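Side-chain contacts in tyrosine--tRNA ligase, mitochondrial (Emericella nidulans, PDB 5IHX), which probably catalyses ATP-dependent attachment of tyrosine to mitochondrial tRNA(Tyr), its class I catalytic domain being contained in this C-terminally truncated construct: residues A[102-107]-A[131-136]; A[109-114]-A[218-223]; A[170-175]-A[226-231]. All coordinates share one frame; numbering follows the deposited sequence.

Interaction 1: residues A[102-107]-A[131-136]. With TYR (tyrosine), chain C.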
loop_
_atom_site.group_PDB
_atom_site.type_symbol
_atom_site.label_atom_id
_atom_site.label_comp_id
_atom_site.label_asym_id
_atom_site.label_seq_id
_atom_site.Cartn_x
_atom_site.Cartn_y
_atom_site.Cartn_z
ATOM N N PHE A 102 -20.682 8.157 11.234
ATOM C CA PHE A 102 -19.925 9.234 10.611
ATOM C C PHE A 102 -18.463 8.833 10.599
ATOM O O PHE A 102 -17.861 8.652 11.659
ATOM C CB PHE A 102 -20.103 10.556 11.367
ATOM C CG PHE A 102 -21.524 11.044 11.429
ATOM C CD1 PHE A 102 -21.920 12.142 10.686
ATOM C CD2 PHE A 102 -22.461 10.413 12.231
ATOM C CE1 PHE A 102 -23.220 12.604 10.739
ATOM C CE2 PHE A 102 -23.766 10.871 12.287
ATOM C CZ PHE A 102 -24.143 11.968 11.539
ATOM N N LEU A 103 -17.893 8.697 9.408
ATOM C CA LEU A 103 -16.501 8.287 9.278
ATOM C C LEU A 103 -15.607 9.472 8.942
ATOM O O LEU A 103 -15.731 10.073 7.877
ATOM C CB LEU A 103 -16.355 7.209 8.203
ATOM C CG LEU A 103 -14.930 6.690 7.997
ATOM C CD1 LEU A 103 -14.450 5.950 9.235
ATOM C CD2 LEU A 103 -14.857 5.799 6.775
ATOM N N LEU A 104 -14.698 9.794 9.856
ATOM C CA LEU A 104 -13.733 10.859 9.633
ATOM C C LEU A 104 -12.474 10.251 9.027
ATOM O O LEU A 104 -11.828 9.395 9.633
ATOM C CB LEU A 104 -13.420 11.587 10.943
ATOM C CG LEU A 104 -12.474 12.787 10.872
ATOM C CD1 LEU A 104 -13.009 13.872 9.946
ATOM C CD2 LEU A 104 -12.239 13.345 12.267
ATOM N N GLY A 105 -12.135 10.692 7.822
ATOM C CA GLY A 105 -11.022 10.121 7.087
ATOM C C GLY A 105 -9.681 10.710 7.470
ATOM O O GLY A 105 -9.014 11.319 6.639
ATOM N N GLY A 106 -9.276 10.518 8.721
ATOM C CA GLY A 106 -8.022 11.069 9.198
ATOM C C GLY A 106 -6.832 10.532 8.424
ATOM O O GLY A 106 -5.912 11.280 8.089
ATOM N N ALA A 107 -6.850 9.234 8.138
ATOM C CA ALA A 107 -5.765 8.594 7.400
ATOM C C ALA A 107 -5.881 8.873 5.904
ATOM O O ALA A 107 -4.915 9.285 5.265
ATOM C CB ALA A 107 -5.761 7.099 7.655
ATOM N N ALA A 131 -4.637 19.711 13.344
ATOM C CA ALA A 131 -5.548 20.746 13.818
ATOM C C ALA A 131 -6.888 20.640 13.100
ATOM O O ALA A 131 -7.945 20.717 13.724
ATOM C CB ALA A 131 -4.943 22.125 13.614
ATOM N N ASN A 132 -6.832 20.463 11.784
ATOM C CA ASN A 132 -8.033 20.284 10.979
ATOM C C ASN A 132 -8.834 19.069 11.428
ATOM O O ASN A 132 -10.059 19.120 11.538
ATOM C CB ASN A 132 -7.664 20.132 9.503
ATOM C CG ASN A 132 -7.286 21.449 8.852
ATOM O OD1 ASN A 132 -7.439 22.519 9.442
ATOM N ND2 ASN A 132 -6.783 21.375 7.624
ATOM N N MET A 133 -8.124 17.977 11.688
ATOM C CA MET A 133 -8.746 16.719 12.081
ATOM C C MET A 133 -9.451 16.849 13.431
ATOM O O MET A 133 -10.560 16.347 13.614
ATOM C CB MET A 133 -7.689 15.614 12.132
ATOM C CG MET A 133 -8.252 14.210 12.266
ATOM S SD MET A 133 -6.972 12.948 12.437
ATOM C CE MET A 133 -5.943 13.285 11.004
ATOM N N ALA A 134 -8.805 17.532 14.369
ATOM C CA ALA A 134 -9.358 17.703 15.707
ATOM C C ALA A 134 -10.586 18.616 15.683
ATOM O O ALA A 134 -11.575 18.363 16.374
ATOM C CB ALA A 134 -8.299 18.259 16.647
ATOM N N SER A 135 -10.517 19.677 14.887
ATOM C CA SER A 135 -11.629 20.615 14.767
ATOM C C SER A 135 -12.841 19.961 14.113
ATOM O O SER A 135 -13.976 20.177 14.536
ATOM C CB SER A 135 -11.208 21.846 13.960
ATOM O OG SER A 135 -10.159 22.542 14.608
ATOM N N MET A 136 -12.595 19.161 13.081
ATOM C CA MET A 136 -13.676 18.493 12.366
ATOM C C MET A 136 -14.323 17.429 13.250
ATOM O O MET A 136 -15.534 17.218 13.197
ATOM C CB MET A 136 -13.162 17.851 11.077
ATOM C CG MET A 136 -14.270 17.318 10.175
ATOM S SD MET A 136 -13.952 17.542 8.411
ATOM C CE MET A 136 -13.973 19.325 8.260
HETATM N N TYR C . -13.528 9.848 -0.240
HETATM C CA TYR C . -14.627 10.677 0.333
HETATM C C TYR C . -14.495 12.132 -0.102
HETATM O O TYR C . -15.482 12.866 -0.185
HETATM C CB TYR C . -14.626 10.585 1.860
HETATM C CG TYR C . -14.573 9.168 2.375
HETATM C CD1 TYR C . -15.632 8.293 2.166
HETATM C CD2 TYR C . -13.463 8.701 3.069
HETATM C CE1 TYR C . -15.589 6.998 2.635
HETATM C CE2 TYR C . -13.411 7.407 3.540
HETATM C CZ TYR C . -14.477 6.560 3.322
HETATM O OH TYR C . -14.430 5.269 3.788
HETATM O OXT TYR C . -13.393 12.608 -0.376
#
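Leu104 spreads its two methyl branches over successive turns of helix 126-153, one on Met136 and the other on Met133. CD1 rests against Met136 CG at 3.7 Å, while Met136 SD lies 4.1 Å from that same methyl as the chain bends away beyond CG. CD2 takes the other turn, 3.7 Å from Met133 O and 4.1 Å from Met133 CG, so it meets a backbone carbonyl as well as a methylene. The fork reaches the helix because CG is extended opposite the backbone N (chi1 -177°). Met133 then runs on past Leu104 toward the turn that follows the strand: a bend at chi3 (-54°) lays its CE 3.5 Å from Gly106 CA, with SD at 3.9 Å from the same CA. This sulfur also meets Asn170 of the next helix. The chain makes an inverse gamma turn at Gly105, which carries Gly106 across to the methionine. Across the strand from Leu104, Leu103 lines the tyrosine pocket: its CD2 is 3.1 Å from the OH of the bound tyrosine. Strand 100-104 pairs with strands 68-72 and 164-168, parallel to both. Helix 126-153, lying in sequence between 100-104 and 164-168, makes the connection a beta-alpha-beta crossover, the building unit of the Rossmann-type catalytic fold of class I synthetases.

Interaction 2: residues A[109-114]-A[218-223]. With TYR (tyrosine), chain C.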
loop_
_atom_site.group_PDB
_atom_site.type_symbol
_atom_site.label_atom_id
_atom_site.label_comp_id
_atom_site.label_asym_id
_atom_site.label_seq_id
_atom_site.Cartn_x
_atom_site.Cartn_y
_atom_site.Cartn_z
ATOM N N SER A 109 -7.176 11.149 4.339
ATOM C CA SER A 109 -6.974 12.551 3.991
ATOM C C SER A 109 -5.503 12.831 3.693
ATOM O O SER A 109 -5.179 13.759 2.954
ATOM C CB SER A 109 -7.473 13.463 5.114
ATOM O OG SER A 109 -6.741 13.257 6.310
ATOM N N ARG A 110 -4.618 12.027 4.276
ATOM C CA ARG A 110 -3.188 12.149 4.010
ATOM C C ARG A 110 -2.897 11.849 2.543
ATOM O O ARG A 110 -2.083 12.521 1.912
ATOM C CB ARG A 110 -2.384 11.205 4.908
ATOM C CG ARG A 110 -2.533 11.470 6.399
ATOM C CD ARG A 110 -1.667 10.517 7.209
ATOM N NE ARG A 110 -1.850 10.681 8.649
ATOM C CZ ARG A 110 -1.223 9.954 9.568
ATOM N N VAL A 111 -3.573 10.836 2.006
ATOM C CA VAL A 111 -3.425 10.461 0.602
ATOM C C VAL A 111 -4.138 11.463 -0.303
ATOM O O VAL A 111 -3.531 12.037 -1.208
ATOM C CB VAL A 111 -3.981 9.044 0.342
ATOM C CG1 VAL A 111 -3.943 8.702 -1.146
ATOM C CG2 VAL A 111 -3.197 8.016 1.142
ATOM N N GLY A 112 -5.430 11.664 -0.055
ATOM C CA GLY A 112 -6.230 12.599 -0.828
ATOM C C GLY A 112 -6.998 11.921 -1.945
ATOM O O GLY A 112 -6.409 11.286 -2.819
ATOM N N ASP A 113 -8.321 12.056 -1.913
ATOM C CA ASP A 113 -9.183 11.449 -2.922
ATOM C C ASP A 113 -8.953 12.098 -4.291
ATOM O O ASP A 113 -9.202 13.293 -4.454
ATOM C CB ASP A 113 -10.653 11.585 -2.519
ATOM C CG ASP A 113 -11.564 10.682 -3.327
ATOM O OD1 ASP A 113 -12.699 10.421 -2.875
ATOM O OD2 ASP A 113 -11.142 10.226 -4.410
ATOM N N PRO A 114 -8.478 11.316 -5.280
ATOM C CA PRO A 114 -8.177 11.901 -6.594
ATOM C C PRO A 114 -9.403 12.245 -7.443
ATOM O O PRO A 114 -9.246 12.886 -8.483
ATOM C CB PRO A 114 -7.355 10.802 -7.281
ATOM C CG PRO A 114 -7.813 9.541 -6.647
ATOM C CD PRO A 114 -8.097 9.891 -5.216
ATOM N N PRO A 218 -8.943 4.277 -3.770
ATOM C CA PRO A 218 -10.176 3.477 -3.808
ATOM C C PRO A 218 -10.120 2.228 -2.926
ATOM O O PRO A 218 -11.132 1.856 -2.330
ATOM C CB PRO A 218 -10.306 3.084 -5.282
ATOM C CG PRO A 218 -9.521 4.078 -6.033
ATOM C CD PRO A 218 -8.468 4.629 -5.123
ATOM N N LEU A 219 -8.957 1.587 -2.850
ATOM C CA LEU A 219 -8.815 0.379 -2.044
ATOM C C LEU A 219 -8.891 0.713 -0.555
ATOM O O LEU A 219 -9.384 -0.086 0.243
ATOM C CB LEU A 219 -7.497 -0.339 -2.358
ATOM C CG LEU A 219 -7.472 -1.187 -3.635
ATOM C CD1 LEU A 219 -7.404 -0.318 -4.882
ATOM C CD2 LEU A 219 -6.313 -2.179 -3.604
ATOM N N MET A 220 -8.407 1.892 -0.180
ATOM C CA MET A 220 -8.493 2.327 1.210
ATOM C C MET A 220 -9.940 2.605 1.608
ATOM O O MET A 220 -10.383 2.206 2.687
ATOM C CB MET A 220 -7.641 3.575 1.442
ATOM C CG MET A 220 -6.148 3.343 1.298
ATOM S SD MET A 220 -5.180 4.826 1.641
ATOM C CE MET A 220 -5.369 4.967 3.418
ATOM N N GLN A 221 -10.677 3.285 0.737
ATOM C CA GLN A 221 -12.092 3.544 0.983
ATOM C C GLN A 221 -12.861 2.229 1.067
ATOM O O GLN A 221 -13.765 2.076 1.889
ATOM C CB GLN A 221 -12.683 4.443 -0.103
ATOM C CG GLN A 221 -14.132 4.847 0.177
ATOM C CD GLN A 221 -14.524 6.177 -0.452
ATOM O OE1 GLN A 221 -13.672 6.999 -0.790
ATOM N NE2 GLN A 221 -15.825 6.393 -0.603
ATOM N N ALA A 222 -12.500 1.285 0.204
ATOM C CA ALA A 222 -13.137 -0.026 0.204
ATOM C C ALA A 222 -12.860 -0.742 1.516
ATOM O O ALA A 222 -13.749 -1.364 2.096
ATOM C CB ALA A 222 -12.643 -0.857 -0.964
ATOM N N TRP A 223 -11.618 -0.653 1.980
ATOM C CA TRP A 223 -11.227 -1.293 3.228
ATOM C C TRP A 223 -11.963 -0.651 4.407
ATOM O O TRP A 223 -12.397 -1.350 5.323
ATOM C CB TRP A 223 -9.710 -1.216 3.420
ATOM C CG TRP A 223 -9.198 -2.125 4.498
ATOM C CD1 TRP A 223 -8.900 -1.788 5.787
ATOM C CD2 TRP A 223 -8.935 -3.527 4.379
ATOM N NE1 TRP A 223 -8.462 -2.894 6.475
ATOM C CE2 TRP A 223 -8.477 -3.975 5.634
ATOM C CE3 TRP A 223 -9.041 -4.448 3.332
ATOM C CZ2 TRP A 223 -8.123 -5.303 5.869
ATOM C CZ3 TRP A 223 -8.693 -5.766 3.568
ATOM C CH2 TRP A 223 -8.239 -6.181 4.826
HETATM N N TYR C . -13.528 9.848 -0.240
HETATM C CA TYR C . -14.627 10.677 0.333
HETATM C C TYR C . -14.495 12.132 -0.102
HETATM O O TYR C . -15.482 12.866 -0.185
HETATM C CB TYR C . -14.626 10.585 1.860
HETATM C CG TYR C . -14.573 9.168 2.375
HETATM C CD1 TYR C . -15.632 8.293 2.166
HETATM C CD2 TYR C . -13.463 8.701 3.069
HETATM C CE1 TYR C . -15.589 6.998 2.635
HETATM C CE2 TYR C . -13.411 7.407 3.540
HETATM C CZ TYR C . -14.477 6.560 3.322
HETATM O OH TYR C . -14.430 5.269 3.788
HETATM O OXT TYR C . -13.393 12.608 -0.376
#
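Val111, at the end of the short helix 108-111, meets Met220 of helix 212-229 through CG2, which lies 3.8 Å from Met220 SD. The contact is part of the tyrosine pocket in the Rossmann-type catalytic domain, and both side chains also pack on Leu182 of the second subunit. Gly112 leaves the helix with positive phi and turns the chain into the pocket. Next, Asp113 directs its carboxylate at the ligand: OD1 accepts a hydrogen bond of 2.8 Å from the tyrosine N and another from Gln242 NE2, while OD2 takes the backbone N of Thr115. From the opposing helix Gln221 OE1 accepts a second hydrogen bond from that N at 2.9 Å. The two acceptors are 4.1 Å apart, Asp113 OD1 to Gln221 OE1, and joined through the ammonium. They subtend about 92° at it, consistent with separate N-H bonds. Pairing with a carboxylate probably helps keep this ammonium charged. Gln221 NE2 is hydrogen-bonded to Gln236 OE1, which fixes the rotation of the amide. With Gln221 CG extended opposite the backbone N (chi1 -175°), the amide lies over the CE1-CD1 rim of the substrate ring, tilted about 23° from its plane, with Gln221 CD 3.4 Å from the tyrosine CE1.

Interaction 3: residues A[170-175]-A[226-231]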
loop_
_atom_site.group_PDB
_atom_site.type_symbol
_atom_site.label_atom_id
_atom_site.label_comp_id
_atom_site.label_asym_id
_atom_site.label_seq_id
_atom_site.Cartn_x
_atom_site.Cartn_y
_atom_site.Cartn_z
ATOM N N ASN A 170 -8.297 6.351 11.158
ATOM C CA ASN A 170 -6.968 6.208 11.753
ATOM C C ASN A 170 -6.911 5.028 12.715
ATOM O O ASN A 170 -5.843 4.465 12.956
ATOM C CB ASN A 170 -6.563 7.477 12.512
ATOM C CG ASN A 170 -5.817 8.473 11.648
ATOM O OD1 ASN A 170 -5.077 8.099 10.737
ATOM N ND2 ASN A 170 -5.989 9.755 11.950
ATOM N N VAL A 171 -8.063 4.677 13.278
ATOM C CA VAL A 171 -8.156 3.580 14.236
ATOM C C VAL A 171 -7.547 2.294 13.679
ATOM O O VAL A 171 -6.916 1.542 14.418
ATOM C CB VAL A 171 -9.626 3.334 14.657
ATOM C CG1 VAL A 171 -9.794 1.973 15.336
ATOM C CG2 VAL A 171 -10.099 4.438 15.584
ATOM N N TRP A 172 -7.734 2.045 12.385
ATOM C CA TRP A 172 -7.123 0.880 11.755
ATOM C C TRP A 172 -5.939 1.240 10.851
ATOM O O TRP A 172 -4.958 0.500 10.808
ATOM C CB TRP A 172 -8.163 0.072 10.961
ATOM C CG TRP A 172 -9.071 0.844 10.041
ATOM C CD1 TRP A 172 -8.806 1.227 8.757
ATOM C CD2 TRP A 172 -10.411 1.277 10.318
ATOM N NE1 TRP A 172 -9.889 1.887 8.225
ATOM C CE2 TRP A 172 -10.887 1.930 9.163
ATOM C CE3 TRP A 172 -11.250 1.184 11.434
ATOM C CZ2 TRP A 172 -12.161 2.490 9.094
ATOM C CZ3 TRP A 172 -12.513 1.741 11.362
ATOM C CH2 TRP A 172 -12.957 2.383 10.200
ATOM N N TRP A 173 -6.009 2.363 10.143
ATOM C CA TRP A 173 -4.947 2.698 9.190
ATOM C C TRP A 173 -3.595 2.991 9.836
ATOM O O TRP A 173 -2.566 2.949 9.163
ATOM C CB TRP A 173 -5.354 3.897 8.328
ATOM C CG TRP A 173 -6.343 3.547 7.268
ATOM C CD1 TRP A 173 -7.552 4.136 7.046
ATOM C CD2 TRP A 173 -6.213 2.513 6.285
ATOM N NE1 TRP A 173 -8.181 3.537 5.982
ATOM C CE2 TRP A 173 -7.380 2.536 5.500
ATOM C CE3 TRP A 173 -5.223 1.571 5.996
ATOM C CZ2 TRP A 173 -7.584 1.653 4.443
ATOM C CZ3 TRP A 173 -5.425 0.695 4.949
ATOM C CH2 TRP A 173 -6.597 0.742 4.183
ATOM N N ASN A 174 -3.587 3.286 11.129
ATOM C CA ASN A 174 -2.331 3.537 11.822
ATOM C C ASN A 174 -1.471 2.280 11.954
ATOM O O ASN A 174 -0.248 2.375 12.047
ATOM C CB ASN A 174 -2.597 4.132 13.207
ATOM C CG ASN A 174 -2.930 5.617 13.155
ATOM O OD1 ASN A 174 -2.838 6.252 12.102
ATOM N ND2 ASN A 174 -3.303 6.179 14.299
ATOM N N LYS A 175 -2.109 1.111 11.956
ATOM C CA LYS A 175 -1.400 -0.150 12.167
ATOM C C LYS A 175 -1.611 -1.186 11.056
ATOM O O LYS A 175 -0.821 -2.123 10.938
ATOM C CB LYS A 175 -1.810 -0.752 13.515
ATOM C CG LYS A 175 -3.312 -0.877 13.725
ATOM C CD LYS A 175 -3.634 -1.358 15.130
ATOM N N TRP A 226 -15.292 -2.183 4.499
ATOM C CA TRP A 226 -15.153 -3.543 5.005
ATOM C C TRP A 226 -15.066 -3.556 6.529
ATOM O O TRP A 226 -15.713 -4.371 7.185
ATOM C CB TRP A 226 -13.918 -4.215 4.398
ATOM C CG TRP A 226 -13.505 -5.463 5.116
ATOM C CD1 TRP A 226 -12.308 -5.697 5.725
ATOM C CD2 TRP A 226 -14.291 -6.646 5.308
ATOM N NE1 TRP A 226 -12.296 -6.953 6.280
ATOM C CE2 TRP A 226 -13.502 -7.556 6.040
ATOM C CE3 TRP A 226 -15.583 -7.024 4.932
ATOM C CZ2 TRP A 226 -13.963 -8.819 6.403
ATOM C CZ3 TRP A 226 -16.039 -8.279 5.296
ATOM C CH2 TRP A 226 -15.230 -9.160 6.022
ATOM N N MET A 227 -14.279 -2.641 7.088
ATOM C CA MET A 227 -14.127 -2.547 8.535
ATOM C C MET A 227 -15.460 -2.246 9.223
ATOM O O MET A 227 -15.726 -2.744 10.316
ATOM C CB MET A 227 -13.101 -1.469 8.892
ATOM C CG MET A 227 -11.664 -1.814 8.516
ATOM S SD MET A 227 -11.011 -3.264 9.369
ATOM C CE MET A 227 -11.083 -2.734 11.076
ATOM N N LEU A 228 -16.293 -1.428 8.585
ATOM C CA LEU A 228 -17.606 -1.095 9.135
ATOM C C LEU A 228 -18.630 -2.174 8.794
ATOM O O LEU A 228 -19.534 -2.463 9.579
ATOM C CB LEU A 228 -18.079 0.259 8.609
ATOM C CG LEU A 228 -17.189 1.458 8.951
ATOM C CD1 LEU A 228 -17.762 2.733 8.346
ATOM C CD2 LEU A 228 -17.000 1.608 10.455
ATOM N N PHE A 229 -18.481 -2.760 7.612
ATOM C CA PHE A 229 -19.383 -3.801 7.131
ATOM C C PHE A 229 -19.416 -5.003 8.076
ATOM O O PHE A 229 -20.471 -5.601 8.292
ATOM C CB PHE A 229 -18.964 -4.242 5.728
ATOM C CG PHE A 229 -19.864 -5.276 5.117
ATOM C CD1 PHE A 229 -20.893 -4.904 4.270
ATOM C CD2 PHE A 229 -19.670 -6.624 5.378
ATOM C CE1 PHE A 229 -21.720 -5.858 3.699
ATOM C CE2 PHE A 229 -20.492 -7.579 4.813
ATOM C CZ PHE A 229 -21.517 -7.196 3.972
ATOM N N LYS A 230 -18.258 -5.349 8.631
ATOM C CA LYS A 230 -18.151 -6.468 9.564
ATOM C C LYS A 230 -19.051 -6.284 10.782
ATOM O O LYS A 230 -19.459 -7.262 11.410
ATOM C CB LYS A 230 -16.704 -6.640 10.034
ATOM C CG LYS A 230 -15.725 -7.043 8.950
ATOM C CD LYS A 230 -14.304 -6.654 9.335
ATOM C CE LYS A 230 -13.867 -7.344 10.615
ATOM N N ASN A 231 -19.353 -5.029 11.109
ATOM C CA ASN A 231 -20.162 -4.706 12.280
ATOM C C ASN A 231 -21.576 -4.250 11.916
ATOM O O ASN A 231 -22.243 -3.583 12.707
ATOM C CB ASN A 231 -19.458 -3.632 13.114
ATOM C CG ASN A 231 -18.244 -4.171 13.854
ATOM O OD1 ASN A 231 -18.275 -5.274 14.403
ATOM N ND2 ASN A 231 -17.167 -3.393 13.869
#
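Just behind the tyrosine pocket of the catalytic domain, the short helix 170-173 packs against the C-terminal part of helix 212-229 in a Met-aromatic contact. Met227 lies over one face of the Trp172 indole. Its CG sits 3.8 Å from the centroid of the five-membered ring and only 11° off the ring normal, the geometry of a CH-pi contact. SD is farther above the same face, 4.8 Å from that centroid and 22° off the normal, so the methylene rather than the sulfur makes the close approach. Bends at chi2 and chi3 fold the chain back, bringing Met227 CE to 3.9 Å from Trp172 CE3. Leu228 adds a lighter touch at the far end of the indole, with CD2 4.1 Å from Trp172 CH2. Trp172 CG stands between the backbone N and the carbonyl carbon (chi1 48°), a crowded position that turns the indole toward the helix. Its five-membered rim also meets a neighbour: Trp172 CD1 lies 3.5 Å above the plane of the Trp173 ring, near its rim. The NE1 atoms of both indoles are hydrogen-bonded to Asp224 OD2, while Asp224 OD1 binds the tyrosine ligand. The packing thus belongs to a second shell, in which two tryptophans probably help position the first-shell carboxylate of Asp224 in the tyrosine-binding site.

Interaction 1 is the most buried of the three and made almost entirely by apolar side chains, with no hydrogen bond across it, clamping a sheet strand to the crossover helix. Interactions 2 and 3 are only partly buried, and both use helix 212-229: interaction 2 its middle, where polar groups face the substrate, interaction 3 its C-terminal part, where an indole is covered by methionine. The chemistry follows the place. Methyl and thioether packing holds the sheet layer, an ammonium bridges two acceptors at the ligand, and aromatic packing lies behind an aspartate that binds the ligand. Direct joints exist too: Ala107 of interaction 1 touches Trp173 of interaction 3, whose ring also meets Met220 and Trp223 of interaction 2. All three reach the second subunit.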